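Local coordinates for protein Nrps/pks (Streptomyces albus, PDB 4OPF) that is a ketosynthase domain of the AT-less type I polyketide synthase for oxazolomycin, probably handling the growing acyl chain, perhaps without extending it, at residues Gly186-Leu190 with Pro223-Val227; Asp157-Ala163 with Gln335-Ile340; Leu304-Lys308 with Leu365-Phe370. All blocks are in the same frame, centred on the assembly; numbering follows the deposited sequence.

Contact 1 of 3, residues Gly186-Leu190 with Pro223-Val227; sequences GVTLL and PAEGV
T188 and G226 form an antiparallel hydrogen-bonded pair, with V187 opposite V227 in the neighbouring non-hydrogen-bonded pair. T188 N gives a bond of 2.8 Å to G226 O, and G226 N returns one of 3.0 Å to T188 O. Beyond this pair the regular pairing stops, and the E225 side chain takes over. Its CG lies beside the backbone N (chi1 -65°) and the chain is extended from there, which carries the carboxylate across to the other segment. OE2 accepts from L190 N at 2.8 Å through its anti lone pair, and the bond is nearly straight at 165°. The side chain of L189 crosses that of E225 obliquely, with L189 CD2 3.6 Å from E225 CD. L190 CG meets E225 CG at 3.9 Å, from a different side than L189 CD2. The methyl T188 CG2 rests 3.7 Å from A224 O, while the hydroxyl of T188 bonds P334 O outside the segments. V187 and V227 lie on the same sheet face, and V187 CG2 touches V227 CB at 4.1 Å. E225 OE1 is taken by L57 N. Thus each oxygen of this buried carboxylate has a backbone N-H donor. This would probably help the group stay ionised, and it lets a side chain continue the strand pairing where the backbones part.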
ATOM      1  N   GLY A 186      11.442  -5.784  -5.275  1.00 22.90           N
ATOM      2  CA  GLY A 186      11.585  -6.496  -4.011  1.00 22.47           C
ATOM      3  C   GLY A 186      13.052  -6.551  -3.706  1.00 23.61           C
ATOM      4  O   GLY A 186      13.864  -6.713  -4.615  1.00 23.96           O
ATOM      5  N   VAL A 187      13.398  -6.458  -2.431  1.00 23.52           N
ATOM      6  CA  VAL A 187      14.787  -6.455  -2.035  1.00 24.47           C
ATOM      7  C   VAL A 187      14.947  -7.095  -0.651  1.00 26.11           C
ATOM      8  O   VAL A 187      14.137  -6.881   0.248  1.00 24.76           O
ATOM      9  CB  VAL A 187      15.383  -5.011  -2.017  1.00 26.07           C
ATOM     10  CG1 VAL A 187      14.740  -4.140  -0.939  1.00 26.30           C
ATOM     11  CG2 VAL A 187      16.869  -5.021  -1.816  1.00 27.69           C
ATOM     12  N   THR A 188      16.014  -7.878  -0.499  1.00 28.12           N
ATOM     13  CA  THR A 188      16.465  -8.356   0.814  1.00 30.20           C
ATOM     14  C   THR A 188      17.948  -8.475   0.813  1.00 30.43           C
ATOM     15  O   THR A 188      18.508  -9.110  -0.058  1.00 31.06           O
ATOM     16  CB  THR A 188      15.941  -9.768   1.146  1.00 34.56           C
ATOM     17  OG1 THR A 188      14.527  -9.734   1.278  1.00 36.87           O
ATOM     18  CG2 THR A 188      16.551 -10.295   2.456  1.00 36.21           C
ATOM     19  N   LEU A 189      18.578  -7.839   1.777  1.00 30.86           N
ATOM     20  CA  LEU A 189      19.947  -8.114   2.135  1.00 35.02           C
ATOM     21  C   LEU A 189      19.933  -8.555   3.605  1.00 38.37           C
ATOM     22  O   LEU A 189      19.158  -8.046   4.406  1.00 35.44           O
ATOM     23  CB  LEU A 189      20.824  -6.878   2.003  1.00 33.44           C
ATOM     24  CG  LEU A 189      21.117  -6.466   0.555  1.00 35.62           C
ATOM     25  CD1 LEU A 189      21.977  -5.198   0.537  1.00 36.21           C
ATOM     26  CD2 LEU A 189      21.845  -7.567  -0.204  1.00 36.44           C
ATOM     27  N   LEU A 190      20.790  -9.495   3.956  1.00 41.83           N
ATOM     28  CA  LEU A 190      20.809  -9.994   5.316  1.00 50.04           C
ATOM     29  C   LEU A 190      21.625  -9.082   6.182  1.00 54.72           C
ATOM     30  O   LEU A 190      22.634  -8.590   5.725  1.00 54.50           O
ATOM     31  CB  LEU A 190      21.373 -11.424   5.355  1.00 51.36           C
ATOM     32  CG  LEU A 190      20.425 -12.407   4.658  1.00 51.73           C
ATOM     33  CD1 LEU A 190      20.887 -13.837   4.787  1.00 56.21           C
ATOM     34  CD2 LEU A 190      19.015 -12.274   5.191  1.00 52.93           C
ATOM     35  N   PRO A 223      17.931 -18.823   4.426  1.00 59.83           N
ATOM     36  CA  PRO A 223      17.673 -17.429   4.077  1.00 60.24           C
ATOM     37  C   PRO A 223      18.687 -16.966   3.039  1.00 53.78           C
ATOM     38  O   PRO A 223      19.844 -17.415   3.039  1.00 53.18           O
ATOM     39  CB  PRO A 223      17.845 -16.677   5.403  1.00 65.48           C
ATOM     40  CG  PRO A 223      17.630 -17.715   6.464  1.00 70.17           C
ATOM     41  CD  PRO A 223      18.240 -18.976   5.865  1.00 69.54           C
ATOM     42  N   ALA A 224      18.199 -16.135   2.125  1.00 44.68           N
ATOM     43  CA  ALA A 224      18.960 -15.673   1.000  1.00 41.80           C
ATOM     44  C   ALA A 224      18.708 -14.174   0.729  1.00 37.83           C
ATOM     45  O   ALA A 224      17.757 -13.583   1.210  1.00 38.57           O
ATOM     46  CB  ALA A 224      18.572 -16.461  -0.223  1.00 41.36           C
ATOM     47  N   GLU A 225      19.541 -13.622  -0.114  1.00 34.94           N
ATOM     48  CA  GLU A 225      19.477 -12.241  -0.513  1.00 33.64           C
ATOM     49  C   GLU A 225      18.932 -12.230  -1.906  1.00 32.87           C
ATOM     50  O   GLU A 225      18.900 -13.254  -2.588  1.00 32.67           O
ATOM     51  CB  GLU A 225      20.853 -11.620  -0.441  1.00 33.10           C
ATOM     52  CG  GLU A 225      21.342 -11.570   0.978  1.00 34.70           C
ATOM     53  CD  GLU A 225      22.659 -10.821   1.120  1.00 38.87           C
ATOM     54  OE1 GLU A 225      23.544 -10.925   0.216  1.00 38.35           O
ATOM     55  OE2 GLU A 225      22.802 -10.133   2.160  1.00 40.27           O
ATOM     56  N   GLY A 226      18.462 -11.067  -2.312  1.00 29.90           N
ATOM     57  CA  GLY A 226      18.037 -10.866  -3.679  1.00 28.74           C
ATOM     58  C   GLY A 226      17.442  -9.490  -3.912  1.00 26.73           C
ATOM     59  O   GLY A 226      17.031  -8.798  -2.972  1.00 26.70           O
ATOM     60  N   VAL A 227      17.389  -9.119  -5.181  1.00 26.72           N
ATOM     61  CA  VAL A 227      16.722  -7.900  -5.631  1.00 25.17           C
ATOM     62  C   VAL A 227      16.217  -8.073  -7.057  1.00 25.83           C
ATOM     63  O   VAL A 227      16.859  -8.685  -7.924  1.00 25.33           O
ATOM     64  CB  VAL A 227      17.669  -6.667  -5.510  1.00 24.94           C
ATOM     65  CG1 VAL A 227      18.930  -6.872  -6.307  1.00 26.81           C
ATOM     66  CG2 VAL A 227      17.009  -5.345  -5.929  1.00 24.07           C
TER

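Contact 2 of 3, residues Asp157-Ala163 with Gln335-Ile340; sequences DTACSSA and QCAEGI
C160 and C336 sit at matching places in two short turns, but their sulfurs point to different surroundings. C160 SG lies between its backbone N and carbonyl carbon (chi1 66°), which puts it 3.8 Å from E338 OE2, the end of a glutamate chain bent at chi2. The CB of C160 comes within 3.6 Å of E338 OE2. C336 SG is turned beside its own backbone N instead (chi1 -64°), and it lies 3.7 Å from D157 OD1 and close to the hydroxyl of S162. Between the two cysteines the backbones meet reciprocally: C160 CA faces Q335 O at 3.3 Å, and C336 CA faces A159 O at 3.4 Å. Further on, A163 CB packs 3.8 Å from I340 CB, and G339, with no side chain, lets the two helix starts come near. A single water joins them. It donates to C160 O and C336 O and accepts from A163 N and G339 N, so four backbone atoms hold it. The turn before C160 is fixed by its own bonds. D157 OD1 accepts from A159 N in an Asx turn and also pairs with R114. S162 OG accepts from T158 N at 2.7 Å and donates to A159 O at 2.6 Å. D157 and T158 also pack on Q136 and N137 of the second subunit. The near twofold match of turns, helix starts and water ligands is consistent with the pseudo-dyad of the thiolase fold, where the buried helices 162-175 and 338-352 meet. The DTACSSA sequence fits the ketosynthase nucleophile elbow, with C160 probably at the nucleophile position.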
ATOM      1  N   ASP A 157       5.843  -4.178   3.754  1.00 31.47           N
ATOM      2  CA  ASP A 157       6.481  -5.372   4.314  1.00 38.21           C
ATOM      3  C   ASP A 157       5.435  -6.421   4.794  1.00 39.06           C
ATOM      4  O   ASP A 157       4.794  -6.230   5.810  1.00 39.31           O
ATOM      5  CB  ASP A 157       7.420  -5.002   5.446  1.00 38.47           C
ATOM      6  CG  ASP A 157       8.045  -6.234   6.105  1.00 41.45           C
ATOM      7  OD1 ASP A 157       7.864  -7.426   5.648  1.00 37.77           O
ATOM      8  OD2 ASP A 157       8.774  -5.959   7.075  1.00 45.02           O
ATOM      9  N   THR A 158       5.220  -7.458   3.984  1.00 37.93           N
ATOM     10  CA  THR A 158       4.327  -8.564   4.340  1.00 36.64           C
ATOM     11  C   THR A 158       5.133  -9.828   4.148  1.00 37.82           C
ATOM     12  O   THR A 158       4.627 -10.843   3.668  1.00 41.50           O
ATOM     13  CB  THR A 158       3.050  -8.611   3.464  1.00 33.84           C
ATOM     14  OG1 THR A 158       3.397  -8.589   2.090  1.00 32.48           O
ATOM     15  CG2 THR A 158       2.106  -7.447   3.728  1.00 37.07           C
ATOM     16  N   ALA A 159       6.396  -9.763   4.558  1.00 37.82           N
ATOM     17  CA  ALA A 159       7.332 -10.899   4.526  1.00 38.69           C
ATOM     18  C   ALA A 159       7.477 -11.409   3.111  1.00 40.55           C
ATOM     19  O   ALA A 159       7.705 -10.587   2.182  1.00 39.40           O
ATOM     20  CB  ALA A 159       6.909 -11.986   5.525  1.00 40.57           C
ATOM     21  N   CYS A 160       7.281 -12.714   2.879  1.00 37.60           N
ATOM     22  CA  CYS A 160       7.625 -13.291   1.578  1.00 37.61           C
ATOM     23  C   CYS A 160       6.701 -12.829   0.472  1.00 35.23           C
ATOM     24  O   CYS A 160       7.074 -12.866  -0.717  1.00 37.23           O
ATOM     25  CB  CYS A 160       7.649 -14.830   1.653  1.00 45.04           C
ATOM     26  SG  CYS A 160       6.021 -15.568   1.979  1.00 52.37           S
ATOM     27  N   SER A 161       5.505 -12.366   0.832  1.00 32.98           N
ATOM     28  CA  SER A 161       4.571 -11.862  -0.174  1.00 30.51           C
ATOM     29  C   SER A 161       4.742 -10.361  -0.499  1.00 26.25           C
ATOM     30  O   SER A 161       4.044  -9.855  -1.343  1.00 24.38           O
ATOM     31  CB  SER A 161       3.129 -12.136   0.234  1.00 32.73           C
ATOM     32  OG  SER A 161       2.882 -11.516   1.472  1.00 37.89           O
ATOM     33  N   SER A 162       5.720  -9.703   0.087  1.00 25.49           N
ATOM     34  CA  SER A 162       5.854  -8.234  -0.018  1.00 25.39           C
ATOM     35  C   SER A 162       5.896  -7.754  -1.471  1.00 24.39           C
ATOM     36  O   SER A 162       5.216  -6.801  -1.813  1.00 22.98           O
ATOM     37  CB  SER A 162       7.106  -7.760   0.661  1.00 25.96           C
ATOM     38  OG  SER A 162       7.071  -8.046   2.044  1.00 30.25           O
ATOM     39  N   ALA A 163       6.688  -8.399  -2.304  1.00 25.86           N
ATOM     40  CA  ALA A 163       6.816  -7.944  -3.699  1.00 29.09           C
ATOM     41  C   ALA A 163       5.557  -8.148  -4.539  1.00 25.59           C
ATOM     42  O   ALA A 163       5.261  -7.334  -5.426  1.00 23.26           O
ATOM     43  CB  ALA A 163       8.005  -8.605  -4.393  1.00 31.49           C
ATOM     44  N   GLN A 335      13.226 -13.981   1.308  1.00 39.67           N
ATOM     45  CA  GLN A 335      12.321 -13.213   2.151  1.00 42.45           C
ATOM     46  C   GLN A 335      11.455 -12.206   1.329  1.00 38.37           C
ATOM     47  O   GLN A 335      10.698 -12.627   0.457  1.00 35.33           O
ATOM     48  CB  GLN A 335      13.130 -12.531   3.255  1.00 45.92           C
ATOM     49  CG  GLN A 335      14.251 -13.391   3.807  1.00 55.71           C
ATOM     50  CD  GLN A 335      13.743 -14.466   4.738  1.00 66.85           C
ATOM     51  OE1 GLN A 335      13.015 -14.171   5.687  1.00 77.66           O
ATOM     52  NE2 GLN A 335      14.128 -15.730   4.481  1.00 70.55           N
ATOM     53  N   CYS A 336      11.609 -10.878   1.530  1.00 38.66           N
ATOM     54  CA  CYS A 336      10.756  -9.873   0.822  1.00 34.85           C
ATOM     55  C   CYS A 336      10.940  -9.892  -0.664  1.00 32.98           C
ATOM     56  O   CYS A 336      10.097  -9.482  -1.404  1.00 37.26           O
ATOM     57  CB  CYS A 336      10.972  -8.427   1.397  1.00 35.39           C
ATOM     58  SG  CYS A 336      10.445  -8.309   3.149  1.00 42.50           S
ATOM     59  N   ALA A 337      12.085 -10.320  -1.123  1.00 34.37           N
ATOM     60  CA  ALA A 337      12.285 -10.477  -2.548  1.00 37.02           C
ATOM     61  C   ALA A 337      11.788 -11.826  -3.152  1.00 39.09           C
ATOM     62  O   ALA A 337      12.039 -12.100  -4.332  1.00 39.01           O
ATOM     63  CB  ALA A 337      13.781 -10.322  -2.840  1.00 37.57           C
ATOM     64  N   GLU A 338      11.152 -12.689  -2.367  1.00 42.44           N
ATOM     65  CA  GLU A 338      10.804 -14.059  -2.859  1.00 41.62           C
ATOM     66  C   GLU A 338       9.854 -13.966  -4.020  1.00 38.20           C
ATOM     67  O   GLU A 338      10.017 -14.690  -5.051  1.00 35.04           O
ATOM     68  CB  GLU A 338      10.167 -14.957  -1.752  1.00 50.92           C
ATOM     69  CG  GLU A 338       9.630 -16.335  -2.227  1.00 61.03           C
ATOM     70  CD  GLU A 338       8.090 -16.438  -2.312  1.00 76.48           C
ATOM     71  OE1 GLU A 338       7.501 -16.131  -3.375  1.00 89.41           O
ATOM     72  OE2 GLU A 338       7.442 -16.859  -1.326  1.00 82.60           O
ATOM     73  N   GLY A 339       8.824 -13.143  -3.835  1.00 28.05           N
ATOM     74  CA  GLY A 339       7.839 -12.986  -4.861  1.00 28.93           C
ATOM     75  C   GLY A 339       8.461 -12.454  -6.129  1.00 31.70           C
ATOM     76  O   GLY A 339       8.019 -12.792  -7.235  1.00 32.58           O
ATOM     77  N   ILE A 340       9.469 -11.584  -5.992  1.00 31.69           N
ATOM     78  CA  ILE A 340       9.953 -10.909  -7.179  1.00 28.30           C
ATOM     79  C   ILE A 340      10.874 -11.891  -7.911  1.00 24.72           C
ATOM     80  O   ILE A 340      10.914 -11.855  -9.117  1.00 24.22           O
ATOM     81  CB  ILE A 340      10.637  -9.510  -6.922  1.00 29.49           C
ATOM     82  CG1 ILE A 340      10.712  -8.739  -8.233  1.00 29.72           C
ATOM     83  CG2 ILE A 340      12.023  -9.648  -6.408  1.00 29.21           C
ATOM     84  CD1 ILE A 340       9.361  -8.211  -8.609  1.00 33.98           C
TER
HETATM   85  O   HOH W   1       8.055 -11.006  -2.225  1.00 32.95           O

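Contact 3 of 3, residues Leu304-Lys308 with Leu365-Phe370; sequences LIELK and LEHFDF
The shortest polar bond here, from K308 N to L304 O at 3.1 Å, is an ordinary helix bond. The two residues lie one turn apart, and the side chains of both come near H367 O: L304 CD1 at 3.8 Å, K308 CE along its extended chain. No hydrogen bond crosses the contact. The rest is apolar and centres on the F368 ring. F368 CG is anti to the backbone N (chi1 -173°), which sends the ring in against the helix. L307 covers one face: its CD1 stands 4.2 Å from the ring centroid, 17° off the normal, a CH-pi contact, and its CB is 4.0 Å from F368 CE1. L304 CD1 presses on F368 CB at 3.5 Å. The L307 methyl CD1 is shared, for it also meets F370 CZ at 3.7 Å and L365 CD2 at 4.2 Å. The two phenylalanines touch as well: F368 CE2 stands over a face of the F370 ring, and F370 CG lies at the edge of F368. An alanine in place of F368 keeps the CB that L304 touches, but would probably open a gap under L307 CB and CD1 and leave the F370 ring without this neighbour. On the helix's other flank, E306 bonds N295 N and A296 N. Helix 300-314 is the connection between the parallel strands 291-293 and 322-325, a beta-alpha-beta crossover of the C-terminal half of the thiolase fold, and the 365-370 loop packs on its outer side.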
ATOM      1  N   LEU A 304       1.295 -29.746   1.561  1.00 33.32           N
ATOM      2  CA  LEU A 304       0.174 -30.574   1.172  1.00 36.82           C
ATOM      3  C   LEU A 304      -1.093 -29.745   0.951  1.00 33.73           C
ATOM      4  O   LEU A 304      -1.839 -29.949   0.011  1.00 31.28           O
ATOM      5  CB  LEU A 304      -0.081 -31.601   2.259  1.00 44.05           C
ATOM      6  CG  LEU A 304      -1.259 -32.520   2.011  1.00 52.10           C
ATOM      7  CD1 LEU A 304      -0.993 -33.340   0.753  1.00 55.63           C
ATOM      8  CD2 LEU A 304      -1.512 -33.398   3.243  1.00 54.92           C
ATOM      9  N   ILE A 305      -1.345 -28.821   1.856  1.00 32.26           N
ATOM     10  CA  ILE A 305      -2.458 -27.899   1.716  1.00 30.80           C
ATOM     11  C   ILE A 305      -2.368 -27.146   0.395  1.00 29.82           C
ATOM     12  O   ILE A 305      -3.382 -27.030  -0.351  1.00 27.61           O
ATOM     13  CB  ILE A 305      -2.527 -26.942   2.914  1.00 30.17           C
ATOM     14  CG1 ILE A 305      -3.100 -27.730   4.104  1.00 33.67           C
ATOM     15  CG2 ILE A 305      -3.339 -25.697   2.572  1.00 29.66           C
ATOM     16  CD1 ILE A 305      -2.943 -27.026   5.427  1.00 35.15           C
ATOM     17  N   GLU A 306      -1.172 -26.671   0.085  1.00 28.67           N
ATOM     18  CA  GLU A 306      -0.984 -25.946  -1.157  1.00 29.27           C
ATOM     19  C   GLU A 306      -1.307 -26.787  -2.370  1.00 29.00           C
ATOM     20  O   GLU A 306      -1.972 -26.306  -3.291  1.00 27.23           O
ATOM     21  CB  GLU A 306       0.416 -25.309  -1.307  1.00 28.93           C
ATOM     22  CG  GLU A 306       0.506 -24.589  -2.639  1.00 30.27           C
ATOM     23  CD  GLU A 306       1.807 -23.786  -2.932  1.00 32.46           C
ATOM     24  OE1 GLU A 306       2.873 -24.122  -2.318  1.00 33.74           O
ATOM     25  OE2 GLU A 306       1.738 -22.845  -3.829  1.00 30.74           O
ATOM     26  N   LEU A 307      -0.800 -28.009  -2.415  1.00 30.74           N
ATOM     27  CA  LEU A 307      -1.037 -28.881  -3.573  1.00 32.14           C
ATOM     28  C   LEU A 307      -2.541 -29.218  -3.767  1.00 30.54           C
ATOM     29  O   LEU A 307      -3.045 -29.209  -4.860  1.00 28.92           O
ATOM     30  CB  LEU A 307      -0.271 -30.188  -3.413  1.00 33.44           C
ATOM     31  CG  LEU A 307       1.256 -30.073  -3.505  1.00 35.42           C
ATOM     32  CD1 LEU A 307       1.809 -31.457  -3.314  1.00 38.22           C
ATOM     33  CD2 LEU A 307       1.772 -29.538  -4.807  1.00 35.79           C
ATOM     34  N   LYS A 308      -3.250 -29.461  -2.688  1.00 30.33           N
ATOM     35  CA  LYS A 308      -4.689 -29.700  -2.776  1.00 31.95           C
ATOM     36  C   LYS A 308      -5.420 -28.462  -3.199  1.00 29.77           C
ATOM     37  O   LYS A 308      -6.388 -28.546  -3.917  1.00 28.28           O
ATOM     38  CB  LYS A 308      -5.226 -30.153  -1.430  1.00 35.95           C
ATOM     39  CG  LYS A 308      -4.709 -31.537  -1.072  1.00 41.67           C
ATOM     40  CD  LYS A 308      -5.282 -32.007   0.262  1.00 49.54           C
ATOM     41  CE  LYS A 308      -4.761 -33.410   0.604  1.00 61.19           C
ATOM     42  NZ  LYS A 308      -5.148 -33.888   1.972  1.00 67.22           N
ATOM     43  N   LEU A 365       5.034 -36.684  -0.578  1.00116.50           N
ATOM     44  CA  LEU A 365       4.402 -36.513   0.714  1.00105.16           C
ATOM     45  C   LEU A 365       3.549 -37.737   0.953  1.00100.95           C
ATOM     46  O   LEU A 365       3.334 -38.522   0.036  1.00106.42           O
ATOM     47  CB  LEU A 365       3.578 -35.221   0.738  1.00105.78           C
ATOM     48  CG  LEU A 365       4.345 -33.895   0.563  1.00 97.18           C
ATOM     49  CD1 LEU A 365       5.700 -33.911   1.265  1.00 92.44           C
ATOM     50  CD2 LEU A 365       4.517 -33.580  -0.912  1.00 98.64           C
ATOM     51  N   GLU A 366       3.037 -37.887   2.164  1.00 98.23           N
ATOM     52  CA  GLU A 366       2.470 -39.165   2.590  0.50103.01           C
ATOM     53  C   GLU A 366       0.960 -39.256   2.376  1.00104.04           C
ATOM     54  O   GLU A 366       0.402 -40.364   2.330  1.00107.86           O
ATOM     55  CB  GLU A 366       2.797 -39.402   4.062  0.50101.34           C
ATOM     56  CG  GLU A 366       2.758 -40.854   4.506  0.50 98.04           C
ATOM     57  CD  GLU A 366       2.809 -40.958   6.012  0.50 96.86           C
ATOM     58  OE1 GLU A 366       3.663 -40.277   6.615  0.50 99.34           O
ATOM     59  OE2 GLU A 366       1.986 -41.693   6.592  0.50 91.33           O
ATOM     60  N   HIS A 367       0.296 -38.104   2.249  1.00 97.31           N
ATOM     61  CA  HIS A 367      -1.168 -38.084   2.147  1.00102.16           C
ATOM     62  C   HIS A 367      -1.632 -37.404   0.851  1.00 96.05           C
ATOM     63  O   HIS A 367      -2.655 -36.701   0.822  1.00 90.01           O
ATOM     64  CB  HIS A 367      -1.775 -37.442   3.416  1.00108.45           C
ATOM     65  CG  HIS A 367      -1.507 -38.224   4.677  1.00122.12           C
ATOM     66  ND1 HIS A 367      -0.664 -37.775   5.676  1.00122.45           N
ATOM     67  CD2 HIS A 367      -1.958 -39.437   5.089  1.00124.24           C
ATOM     68  CE1 HIS A 367      -0.613 -38.670   6.648  1.00122.73           C
ATOM     69  NE2 HIS A 367      -1.389 -39.687   6.317  1.00126.36           N
ATOM     70  N   PHE A 368      -0.881 -37.651  -0.227  1.00 89.45           N
ATOM     71  CA  PHE A 368      -1.170 -37.062  -1.534  1.00 88.86           C
ATOM     72  C   PHE A 368      -0.794 -37.991  -2.684  1.00 89.54           C
ATOM     73  O   PHE A 368       0.379 -38.291  -2.881  1.00 85.22           O
ATOM     74  CB  PHE A 368      -0.414 -35.733  -1.702  1.00 84.09           C
ATOM     75  CG  PHE A 368      -0.791 -34.973  -2.947  1.00 73.87           C
ATOM     76  CD1 PHE A 368      -1.973 -34.244  -3.006  1.00 70.84           C
ATOM     77  CD2 PHE A 368       0.031 -35.000  -4.065  1.00 75.40           C
ATOM     78  CE1 PHE A 368      -2.326 -33.552  -4.159  1.00 66.99           C
ATOM     79  CE2 PHE A 368      -0.318 -34.309  -5.222  1.00 71.98           C
ATOM     80  CZ  PHE A 368      -1.499 -33.590  -5.265  1.00 66.89           C
ATOM     81  N   ASP A 369      -1.791 -38.404  -3.465  1.00 96.01           N
ATOM     82  CA  ASP A 369      -1.554 -39.253  -4.631  1.00102.86           C
ATOM     83  C   ASP A 369      -1.106 -38.426  -5.865  1.00106.86           C
ATOM     84  O   ASP A 369      -1.924 -37.757  -6.513  1.00111.22           O
ATOM     85  CB  ASP A 369      -2.823 -40.077  -4.927  1.00104.05           C
ATOM     86  CG  ASP A 369      -2.545 -41.321  -5.776  1.00106.68           C
ATOM     87  OD1 ASP A 369      -1.367 -41.747  -5.877  1.00101.71           O
ATOM     88  OD2 ASP A 369      -3.523 -41.882  -6.333  1.00108.18           O
ATOM     89  N   PHE A 370       0.194 -38.472  -6.177  1.00111.57           N
ATOM     90  CA  PHE A 370       0.763 -37.838  -7.390  1.00113.48           C
ATOM     91  C   PHE A 370       0.526 -38.681  -8.668  1.00114.50           C
ATOM     92  O   PHE A 370       1.182 -38.467  -9.691  1.00114.41           O
ATOM     93  CB  PHE A 370       2.283 -37.625  -7.231  1.00110.78           C
ATOM     94  CG  PHE A 370       2.674 -36.325  -6.595  1.00108.74           C
ATOM     95  CD1 PHE A 370       2.476 -35.128  -7.268  1.00105.32           C
ATOM     96  CD2 PHE A 370       3.308 -36.306  -5.350  1.00107.86           C
ATOM     97  CE1 PHE A 370       2.863 -33.928  -6.699  1.00103.35           C
ATOM     98  CE2 PHE A 370       3.700 -35.113  -4.778  1.00108.83           C
ATOM     99  CZ  PHE A 370       3.478 -33.921  -5.455  1.00106.95           C
TER

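In the fold
From the N terminus, segment 157-163 comes first and opens the long loop that contact 2 closes at 335-340. Contact 1 falls wholly within it, joining 186-190 at the end of strand 181-188 to 223-227 at the start of strand 226-234. Contact 3 starts inside that loop at 304-308 but closes beyond it at 365-370, so contacts 2 and 3 cross. Contacts 1 and 3 follow one another. Contacts 1 and 2 touch, with T188 OG1 3.1 Å from C336 N; this joins two inner strands of the sheet to the buried helix starts of contact 2. Contact 3 lies apart, its centre 25 Å from that of contact 2, and joins helix 300-314 to the loop before strand 375-376.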